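Local coordinates for flagellar hook-associated protein 2 (PDB 6KTY), which probably caps the tip of the growing flagellar filament and helps flagellin subunits polymerise there, at residues Phe51-Lys54 and Asp55-Ile59; Lys65-Pro69 and Glu70-Glu74. One frame throughout, in Å; residues are numbered along the deposited sequence.

Contact 1. Residues Phe51-Lys54 and Asp55-Ile59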
loop_
_atom_site.group_PDB
_atom_site.type_symbol
_atom_site.label_atom_id
_atom_site.label_comp_id
_atom_site.label_asym_id
_atom_site.label_seq_id
_atom_site.Cartn_x
_atom_site.Cartn_y
_atom_site.Cartn_z
ATOM N N PHE A 51 10.869 -28.813 14.917
ATOM C CA PHE A 51 11.748 -29.609 15.760
ATOM C C PHE A 51 12.155 -28.793 16.965
ATOM O O PHE A 51 12.236 -27.542 16.874
ATOM C CB PHE A 51 12.982 -30.021 14.965
ATOM C CG PHE A 51 12.732 -31.151 14.015
ATOM C CD1 PHE A 51 12.029 -30.949 12.833
ATOM C CD2 PHE A 51 13.207 -32.425 14.297
ATOM C CE1 PHE A 51 11.795 -32.008 11.959
ATOM C CE2 PHE A 51 12.967 -33.496 13.415
ATOM C CZ PHE A 51 12.249 -33.294 12.271
ATOM N N PRO A 52 12.454 -29.476 18.093
ATOM C CA PRO A 52 12.807 -28.727 19.282
ATOM C C PRO A 52 14.197 -28.113 19.224
ATOM O O PRO A 52 14.521 -27.279 20.039
ATOM C CB PRO A 52 12.698 -29.770 20.419
ATOM C CG PRO A 52 12.934 -31.102 19.760
ATOM C CD PRO A 52 12.426 -30.936 18.328
ATOM N N ASP A 53 15.017 -28.545 18.280
ATOM C CA ASP A 53 16.378 -28.056 18.165
ATOM C C ASP A 53 16.801 -28.345 16.726
ATOM O O ASP A 53 16.132 -29.121 16.020
ATOM C CB ASP A 53 17.290 -28.787 19.150
ATOM C CG ASP A 53 17.384 -30.266 18.854
ATOM O OD1 ASP A 53 18.065 -30.640 17.879
ATOM O OD2 ASP A 53 16.765 -31.057 19.592
ATOM N N LYS A 54 17.900 -27.741 16.305
ATOM C CA LYS A 54 18.397 -27.956 14.952
ATOM C C LYS A 54 19.734 -28.677 14.949
ATOM O O LYS A 54 20.319 -28.899 13.889
ATOM C CB LYS A 54 18.514 -26.613 14.212
ATOM C CG LYS A 54 19.663 -25.702 14.638
ATOM C CD LYS A 54 19.616 -24.466 13.759
ATOM C CE LYS A 54 20.653 -23.425 14.100
ATOM N NZ LYS A 54 22.020 -23.982 14.323
ATOM N N ASP A 55 20.227 -29.032 16.130
ATOM C CA ASP A 55 21.592 -29.535 16.240
ATOM C C ASP A 55 21.742 -30.792 17.089
ATOM O O ASP A 55 22.863 -31.182 17.353
ATOM C CB ASP A 55 22.504 -28.432 16.796
ATOM C CG ASP A 55 22.133 -28.027 18.216
ATOM O OD1 ASP A 55 21.016 -28.362 18.671
ATOM O OD2 ASP A 55 22.960 -27.373 18.873
ATOM N N GLN A 56 20.642 -31.421 17.513
ATOM C CA GLN A 56 20.717 -32.633 18.337
ATOM C C GLN A 56 19.755 -33.743 17.875
ATOM O O GLN A 56 20.140 -34.903 17.784
ATOM C CB GLN A 56 20.421 -32.287 19.799
ATOM C CG GLN A 56 21.391 -31.299 20.392
ATOM C CD GLN A 56 20.938 -30.767 21.739
ATOM O OE1 GLN A 56 20.904 -31.504 22.718
ATOM N NE2 GLN A 56 20.604 -29.474 21.794
ATOM N N THR A 57 18.501 -33.378 17.624
ATOM C CA THR A 57 17.461 -34.345 17.300
ATOM C C THR A 57 17.734 -34.809 15.897
ATOM O O THR A 57 17.896 -33.980 14.997
ATOM C CB THR A 57 16.057 -33.710 17.390
ATOM O OG1 THR A 57 15.829 -33.256 18.737
ATOM C CG2 THR A 57 14.970 -34.712 16.974
ATOM N N GLN A 58 17.875 -36.114 15.729
ATOM C CA GLN A 58 18.293 -36.683 14.453
ATOM C C GLN A 58 17.078 -37.189 13.695
ATOM O O GLN A 58 16.167 -37.787 14.296
ATOM C CB GLN A 58 19.310 -37.804 14.676
ATOM C CG GLN A 58 20.528 -37.300 15.455
ATOM C CD GLN A 58 21.810 -37.877 14.977
ATOM O OE1 GLN A 58 22.212 -38.935 15.454
ATOM N NE2 GLN A 58 22.481 -37.193 14.017
ATOM N N ILE A 59 17.055 -36.940 12.384
ATOM C CA ILE A 59 15.912 -37.379 11.556
ATOM C C ILE A 59 16.094 -38.741 10.877
ATOM O O ILE A 59 15.172 -39.225 10.205
ATOM C CB ILE A 59 15.494 -36.305 10.537
ATOM C CG1 ILE A 59 16.445 -36.196 9.318
ATOM C CG2 ILE A 59 15.391 -34.949 11.202
ATOM C CD1 ILE A 59 15.770 -35.462 8.109
HETATM O O HOH W 1 17.744 -31.403 14.519
HETATM O O HOH W 2 19.179 -26.144 18.156
#

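Contact 2. Residues Lys65-Pro69 and Glu70-Glu74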
loop_
_atom_site.group_PDB
_atom_site.type_symbol
_atom_site.label_atom_id
_atom_site.label_comp_id
_atom_site.label_asym_id
_atom_site.label_seq_id
_atom_site.Cartn_x
_atom_site.Cartn_y
_atom_site.Cartn_z
ATOM N N LYS A 65 13.704 -37.354 -1.614
ATOM C CA LYS A 65 13.473 -37.311 -3.062
ATOM C C LYS A 65 12.945 -35.950 -3.518
ATOM O O LYS A 65 12.047 -35.346 -2.904
ATOM C CB LYS A 65 12.497 -38.447 -3.437
ATOM C CG LYS A 65 12.443 -38.846 -4.903
ATOM C CD LYS A 65 11.769 -40.222 -5.053
ATOM C CE LYS A 65 11.387 -40.520 -6.486
ATOM N NZ LYS A 65 10.387 -41.619 -6.590
ATOM N N PHE A 66 13.498 -35.446 -4.614
ATOM C CA PHE A 66 12.983 -34.227 -5.230
ATOM C C PHE A 66 12.714 -34.515 -6.699
ATOM O O PHE A 66 13.515 -35.204 -7.347
ATOM C CB PHE A 66 14.002 -33.097 -5.091
ATOM C CG PHE A 66 14.413 -32.838 -3.681
ATOM C CD1 PHE A 66 13.552 -32.179 -2.809
ATOM C CD2 PHE A 66 15.656 -33.269 -3.213
ATOM C CE1 PHE A 66 13.920 -31.947 -1.492
ATOM C CE2 PHE A 66 16.029 -33.036 -1.911
ATOM C CZ PHE A 66 15.160 -32.365 -1.043
ATOM N N GLU A 67 11.580 -34.051 -7.222
ATOM C CA GLU A 67 11.337 -34.143 -8.675
ATOM C C GLU A 67 11.571 -32.740 -9.192
ATOM O O GLU A 67 10.901 -31.799 -8.752
ATOM C CB GLU A 67 9.923 -34.569 -9.040
ATOM C CG GLU A 67 9.522 -35.954 -8.534
ATOM C CD GLU A 67 10.252 -37.090 -9.227
ATOM O OE1 GLU A 67 11.103 -36.850 -10.110
ATOM O OE2 GLU A 67 9.965 -38.243 -8.880
ATOM N N THR A 68 12.499 -32.611 -10.131
ATOM C CA THR A 68 12.910 -31.306 -10.621
ATOM C C THR A 68 12.851 -31.246 -12.139
ATOM O O THR A 68 12.756 -32.280 -12.811
ATOM C CB THR A 68 14.336 -30.970 -10.134
ATOM O OG1 THR A 68 15.297 -31.640 -10.966
ATOM C CG2 THR A 68 14.517 -31.439 -8.736
ATOM N N PRO A 69 12.928 -30.020 -12.699
ATOM C CA PRO A 69 12.974 -29.884 -14.149
ATOM C C PRO A 69 14.195 -30.583 -14.784
ATOM O O PRO A 69 14.186 -30.870 -15.989
ATOM C CB PRO A 69 13.032 -28.363 -14.365
ATOM C CG PRO A 69 12.636 -27.733 -13.053
ATOM C CD PRO A 69 13.122 -28.727 -12.013
ATOM N N GLU A 70 15.227 -30.858 -13.978
ATOM C CA GLU A 70 16.411 -31.570 -14.426
ATOM C C GLU A 70 16.305 -33.080 -14.139
ATOM O O GLU A 70 17.264 -33.818 -14.338
ATOM C CB GLU A 70 17.655 -30.978 -13.754
ATOM C CG GLU A 70 17.942 -29.500 -14.102
ATOM C CD GLU A 70 17.000 -28.521 -13.426
ATOM O OE1 GLU A 70 16.592 -27.541 -14.115
ATOM O OE2 GLU A 70 16.639 -28.729 -12.221
ATOM N N GLY A 71 15.130 -33.526 -13.691
ATOM C CA GLY A 71 14.872 -34.932 -13.411
ATOM C C GLY A 71 14.758 -35.223 -11.925
ATOM O O GLY A 71 14.750 -34.304 -11.088
ATOM N N THR A 72 14.664 -36.510 -11.600
ATOM C CA THR A 72 14.501 -36.958 -10.247
ATOM C C THR A 72 15.834 -36.834 -9.533
ATOM O O THR A 72 16.856 -37.312 -10.035
ATOM C CB THR A 72 14.073 -38.440 -10.177
ATOM O OG1 THR A 72 12.870 -38.630 -10.933
ATOM C CG2 THR A 72 13.848 -38.855 -8.712
ATOM N N LYS A 73 15.819 -36.222 -8.354
ATOM C CA LYS A 73 17.028 -36.072 -7.557
ATOM C C LYS A 73 16.783 -36.676 -6.182
ATOM O O LYS A 73 15.759 -36.427 -5.552
ATOM C CB LYS A 73 17.454 -34.601 -7.452
ATOM C CG LYS A 73 17.618 -33.882 -8.789
ATOM C CD LYS A 73 18.833 -34.350 -9.561
ATOM C CE LYS A 73 19.022 -33.569 -10.841
ATOM N NZ LYS A 73 19.965 -34.262 -11.764
ATOM N N GLU A 74 17.701 -37.523 -5.740
ATOM C CA GLU A 74 17.589 -38.150 -4.435
ATOM C C GLU A 74 18.804 -37.765 -3.634
ATOM O O GLU A 74 19.897 -38.194 -3.990
ATOM C CB GLU A 74 17.479 -39.673 -4.574
ATOM C CG GLU A 74 16.107 -40.119 -5.105
ATOM C CD GLU A 74 15.940 -41.629 -5.201
ATOM O OE1 GLU A 74 16.499 -42.365 -4.345
ATOM O OE2 GLU A 74 15.228 -42.087 -6.131
#

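Contact 1. Residues Phe51-Lys54 and Asp55-Ile59
Asp53 and Thr57 hold this loop together with both oxygens of one carboxylate. Asp53 OD1 accepts the backbone N-H of Thr57 through its syn lone pair, at 2.8 Å and nearly straight (171°). A second N-H, that of Gln56, reaches the same OD1 at 2.7 Å from above the carboxylate plane. The N-H of Asp55 adds a weak third bond to this oxygen. The other oxygen, Asp53 OD2, takes the hydroxyl Thr57 OG1 at 2.5 Å, on the syn side but tilted from the plane. One aspartate side chain thus gathers the backbone N-H groups of Gln56 and Thr57, more weakly that of Asp55, and the Thr57 hydroxyl.

The Thr57 torsion (chi1 -61°) sends OG1 to the carboxylate and turns CG2 back toward Phe51. That methyl lies at the ring edge, 3.9 Å from Phe51 CD2. Ile59 CG2 adds to the apolar side, 3.6 Å from Phe51 CE2. Outside the loop, Leu84 of helix 84-94 also touches Phe51, and Val87 of the same helix touches Ile59.

Water 2 links Lys54 N to Asp55 OD1. The carboxylates of Asp53 and Asp55 come close, with Asp53 OD1 and Asp55 OD1 3.8 Å apart. The N-H groups gathered on Asp53 probably offset this and favour its charged form. Two bonds from Thr57, one to each oxygen, fix the rotation of the carboxylate, so a loop without regular secondary structure gains a defined shape.

Contact 2. Residues Lys65-Pro69 and Glu70-Glu74
Thr68 has its OG1 between the backbone N and the carbonyl carbon (chi1 80°), which turns the hydroxyl across the hairpin to Gly71. On the sheet face of Glu67, the glutamate chain bends at chi2 (-69°) and brings its carboxylate over to Thr72. The two side chains lie side by side, and Thr72 OG1 gives its proton to the syn lone pair of Glu67 OE1 at 2.6 Å.

Thr68 OG1 donates to Gly71 O at 2.7 Å, in the carbonyl plane and on a lone pair. Thr68 N reaches the same oxygen at 3.0 Å, from well above that plane. The threonine hydroxyl also accepts a weak bond from Glu70 N. Gly71 N returns a bond to Thr68 O at 2.8 Å and closes a type I turn over Pro69 and Glu70. Gly71 takes a positive phi (109°), a conformation that glycine reaches readily, and this leads the chain from the tight turn into the second strand.

Further from the turn, Phe66 and Lys73 form a hydrogen-bonded antiparallel pair, with Phe66 N to Lys73 O at 2.6 Å and Lys73 N to Phe66 O at 2.7 Å. The Lys65 chain runs extended alongside Glu74, and its CE lies 3.7 Å from the Thr72 methyl CG2. Lys65 NZ and Glu74 OE2 are 4.9 Å apart, too far for a charge contact. Strand 129-136 flanks strand 63-68, and Pro131 touches Glu67.

This is a two-residue beta hairpin, reinforced by hydroxyls on both faces. Two donors of Thr68 grip Gly71 O at the closing pair. The Thr72 bond steadies the Glu67 carboxylate where no backbone bond joins the two residues.

In the fold
The two contacts follow one another along the chain. Contact 1 shapes the loop between strands 45-48 and 63-68, and contact 2 is the hairpin that strand 63-68 forms with strand 71-77. Their centres are 26 Å apart. Their nearest atoms stay about 10 Å apart, so neither touches the other. Helix 84-94, which follows the hairpin in the chain, packs on contact 1. No other chain of the assembly touches either. The chain is one piece of the longer cap protein, and both contacts lie away from the five-stranded sheet that carries the chain ends. Each has a threonine-carboxylate bond, one in an irregular loop and one across a hairpin.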